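PDB 5F46: aminoglycoside acetyltransferase meta-AAC0020 from Uncultured bacterium, which probably transfers an acetyl group from acetyl-coenzyme A to an amino group of aminoglycoside antibiotics, as a member of the GNAT acetyltransferase family. Local coordinates for residues B[82-87]-B[119-124]. Residues are numbered along the deposited sequence; the frame is centred on the assembly and turned at random.
Sequences SEKPLA and GFEEVF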
ATOM      1  N   SER B  82      -5.850   8.690 -11.926  1.00 37.14           N
ATOM      2  CA  SER B  82      -6.543   7.928 -12.955  1.00 38.55           C
ATOM      3  C   SER B  82      -7.779   7.270 -12.367  1.00 36.65           C
ATOM      4  O   SER B  82      -7.850   7.059 -11.158  1.00 35.05           O
ATOM      5  CB  SER B  82      -5.616   6.867 -13.552  1.00 39.65           C
ATOM      6  OG  SER B  82      -6.329   5.974 -14.390  1.00 39.30           O
ATOM      7  N   GLU B  83      -8.749   6.946 -13.219  1.00 35.97           N
ATOM      8  CA  GLU B  83      -9.911   6.187 -12.764  1.00 36.99           C
ATOM      9  C   GLU B  83      -9.596   4.695 -12.676  1.00 36.80           C
ATOM     10  O   GLU B  83     -10.405   3.916 -12.178  1.00 39.53           O
ATOM     11  CB  GLU B  83     -11.112   6.419 -13.686  1.00 39.46           C
ATOM     12  CG  GLU B  83     -11.665   7.835 -13.626  1.00 44.49           C
ATOM     13  CD  GLU B  83     -13.033   7.968 -14.278  1.00 50.29           C
ATOM     14  OE1 GLU B  83     -13.729   6.942 -14.426  1.00 52.04           O
ATOM     15  OE2 GLU B  83     -13.413   9.106 -14.632  1.00 53.85           O
ATOM     16  N   LYS B  84      -8.422   4.298 -13.162  1.00 34.89           N
ATOM     17  CA  LYS B  84      -7.985   2.906 -13.057  1.00 35.52           C
ATOM     18  C   LYS B  84      -7.204   2.693 -11.763  1.00 34.21           C
ATOM     19  O   LYS B  84      -6.133   3.268 -11.576  1.00 33.30           O
ATOM     20  CB  LYS B  84      -7.132   2.511 -14.264  1.00 40.94           C
ATOM     21  CG  LYS B  84      -7.789   2.797 -15.604  1.00 47.74           C
ATOM     22  CD  LYS B  84      -7.133   2.031 -16.741  1.00 54.92           C
ATOM     23  CE  LYS B  84      -5.651   2.343 -16.851  1.00 61.65           C
ATOM     24  NZ  LYS B  84      -5.006   1.532 -17.925  1.00 68.99           N
ATOM     25  N   PRO B  85      -7.741   1.860 -10.860  1.00 31.63           N
ATOM     26  CA  PRO B  85      -7.116   1.657  -9.548  1.00 28.87           C
ATOM     27  C   PRO B  85      -5.764   0.956  -9.615  1.00 27.91           C
ATOM     28  O   PRO B  85      -5.377   0.420 -10.655  1.00 28.98           O
ATOM     29  CB  PRO B  85      -8.127   0.772  -8.802  1.00 28.14           C
ATOM     30  CG  PRO B  85      -9.403   0.891  -9.566  1.00 30.78           C
ATOM     31  CD  PRO B  85      -9.006   1.122 -10.993  1.00 32.18           C
ATOM     32  N   LEU B  86      -5.057   0.975  -8.492  1.00 29.67           N
ATOM     33  CA  LEU B  86      -3.865   0.156  -8.308  1.00 30.38           C
ATOM     34  C   LEU B  86      -4.195  -1.016  -7.404  1.00 26.94           C
ATOM     35  O   LEU B  86      -5.142  -0.946  -6.616  1.00 24.95           O
ATOM     36  CB  LEU B  86      -2.734   0.964  -7.678  1.00 30.77           C
ATOM     37  CG  LEU B  86      -2.347   2.271  -8.363  1.00 34.59           C
ATOM     38  CD1 LEU B  86      -1.290   2.994  -7.542  1.00 38.16           C
ATOM     39  CD2 LEU B  86      -1.863   2.010  -9.777  1.00 37.13           C
ATOM     40  N   ALA B  87      -3.405  -2.081  -7.512  1.00 28.62           N
ATOM     41  CA  ALA B  87      -3.462  -3.177  -6.551  1.00 27.56           C
ATOM     42  C   ALA B  87      -2.098  -3.368  -5.891  1.00 28.03           C
ATOM     43  O   ALA B  87      -1.070  -3.408  -6.562  1.00 30.83           O
ATOM     44  CB  ALA B  87      -3.914  -4.467  -7.225  1.00 27.19           C
ATOM     45  N   GLY B 119      -9.623  -3.846 -15.156  1.00 34.25           N
ATOM     46  CA  GLY B 119      -9.194  -2.595 -15.764  1.00 34.58           C
ATOM     47  C   GLY B 119      -8.288  -1.739 -14.895  1.00 34.29           C
ATOM     48  O   GLY B 119      -8.271  -0.515 -15.020  1.00 31.35           O
ATOM     49  N   PHE B 120      -7.530  -2.387 -14.015  1.00 31.26           N
ATOM     50  CA  PHE B 120      -6.573  -1.699 -13.149  1.00 30.27           C
ATOM     51  C   PHE B 120      -5.378  -1.190 -13.950  1.00 31.29           C
ATOM     52  O   PHE B 120      -5.069  -1.721 -15.010  1.00 33.63           O
ATOM     53  CB  PHE B 120      -6.088  -2.640 -12.033  1.00 29.01           C
ATOM     54  CG  PHE B 120      -6.991  -2.688 -10.831  1.00 28.60           C
ATOM     55  CD1 PHE B 120      -8.371  -2.711 -10.971  1.00 28.29           C
ATOM     56  CD2 PHE B 120      -6.452  -2.745  -9.550  1.00 28.47           C
ATOM     57  CE1 PHE B 120      -9.194  -2.762  -9.866  1.00 28.51           C
ATOM     58  CE2 PHE B 120      -7.270  -2.796  -8.442  1.00 27.46           C
ATOM     59  CZ  PHE B 120      -8.643  -2.813  -8.598  1.00 27.20           C
ATOM     60  N   GLU B 121      -4.701  -0.164 -13.443  1.00 32.70           N
ATOM     61  CA  GLU B 121      -3.539   0.371 -14.138  1.00 36.17           C
ATOM     62  C   GLU B 121      -2.298  -0.490 -13.916  1.00 34.85           C
ATOM     63  O   GLU B 121      -1.543  -0.756 -14.859  1.00 33.44           O
ATOM     64  CB  GLU B 121      -3.248   1.806 -13.700  1.00 41.04           C
ATOM     65  CG  GLU B 121      -2.051   2.398 -14.426  1.00 46.84           C
ATOM     66  CD  GLU B 121      -1.711   3.804 -13.980  1.00 50.90           C
ATOM     67  OE1 GLU B 121      -2.508   4.409 -13.235  1.00 52.76           O
ATOM     68  OE2 GLU B 121      -0.637   4.304 -14.372  1.00 56.65           O
ATOM     69  N   GLU B 122      -2.081  -0.905 -12.671  1.00 36.07           N
ATOM     70  CA  GLU B 122      -0.924  -1.730 -12.349  1.00 37.96           C
ATOM     71  C   GLU B 122      -1.028  -2.391 -10.981  1.00 34.90           C
ATOM     72  O   GLU B 122      -1.804  -1.974 -10.117  1.00 32.21           O
ATOM     73  CB  GLU B 122       0.367  -0.903 -12.418  1.00 45.02           C
ATOM     74  CG  GLU B 122       0.658  -0.067 -11.189  1.00 50.40           C
ATOM     75  CD  GLU B 122       1.955   0.718 -11.306  1.00 58.90           C
ATOM     76  OE1 GLU B 122       2.492   0.820 -12.429  1.00 59.11           O
ATOM     77  OE2 GLU B 122       2.439   1.227 -10.273  1.00 64.90           O
ATOM     78  N   VAL B 123      -0.236  -3.445 -10.811  1.00 31.76           N
ATOM     79  CA  VAL B 123      -0.107  -4.152  -9.543  1.00 31.29           C
ATOM     80  C   VAL B 123       1.340  -4.012  -9.098  1.00 32.66           C
ATOM     81  O   VAL B 123       2.247  -4.105  -9.921  1.00 36.94           O
ATOM     82  CB  VAL B 123      -0.473  -5.647  -9.674  1.00 31.58           C
ATOM     83  CG1 VAL B 123      -0.243  -6.382  -8.354  1.00 29.91           C
ATOM     84  CG2 VAL B 123      -1.914  -5.807 -10.143  1.00 31.08           C
ATOM     85  N   PHE B 124       1.574  -3.764  -7.815  1.00 30.36           N
ATOM     86  CA  PHE B 124       2.952  -3.680  -7.351  1.00 34.02           C
ATOM     87  C   PHE B 124       3.171  -4.446  -6.057  1.00 34.50           C
ATOM     88  O   PHE B 124       2.224  -4.779  -5.343  1.00 31.62           O
ATOM     89  CB  PHE B 124       3.393  -2.216  -7.196  1.00 38.30           C
ATOM     90  CG  PHE B 124       2.634  -1.437  -6.154  1.00 40.16           C
ATOM     91  CD1 PHE B 124       1.441  -0.811  -6.470  1.00 39.62           C
ATOM     92  CD2 PHE B 124       3.142  -1.288  -4.871  1.00 40.71           C
ATOM     93  CE1 PHE B 124       0.753  -0.075  -5.520  1.00 39.36           C
ATOM     94  CE2 PHE B 124       2.463  -0.554  -3.920  1.00 42.12           C
ATOM     95  CZ  PHE B 124       1.264   0.050  -4.241  1.00 41.65           C
TER
HETATM   96  O   HOH W   1      -1.974  -0.137 -17.530  1.00 34.20           O
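Pro85 lies over one face of the Phe120 ring, its CB 3.6 Å from the ring centroid and 13° off the normal, a CH-pi contact with the proline ring only moderately tilted against the phenyl plane. Phe120 CG stands anti to its own carbonyl carbon (chi1 -85°), which carries the ring beneath the proline and brings CD2 to 3.8 Å from Ala87 CB. With an alanine in place of Phe120, Pro85 would probably lose the surface it rests on and a gap would open beside Ala87. Backbone bonds fix this alignment: Glu121 N donates to Pro85 O (2.9 Å), then Ala87 N to Glu122 O (3.1 Å) and Phe124 N to Ala87 O (2.9 Å), the last two straddling Val123 as parallel strands do. Glu122 N, by contrast, is buried without a partner. Away from the Phe120 ring, Leu86 CD2 packs alongside Glu122 CG at 3.6 Å. Lys84 folds its aliphatic chain over Gly119 O, with CD 3.3 Å away; the chain bends at chi3, and a water that donates to Glu121 O bridges weakly to NZ. Ser82 OG accepts from Lys84 N in an ST turn just ahead of strand 86-94, while Gln79 binds both Glu121 OE1 and Lys84 O. Gly119 closes helix 103-117 in a Schellman motif, and the contact lies where the right-handed beta-alpha-beta crossover of the GNAT fold enters strand 122-128 beside strand 86-94. Tyr115 of that helix meets Phe120 and Ala87, Val76 of strand 67-77 touches Pro85 and Phe120, and beyond Glu122-Phe124 an antiparallel strand of the second subunit continues the sheet.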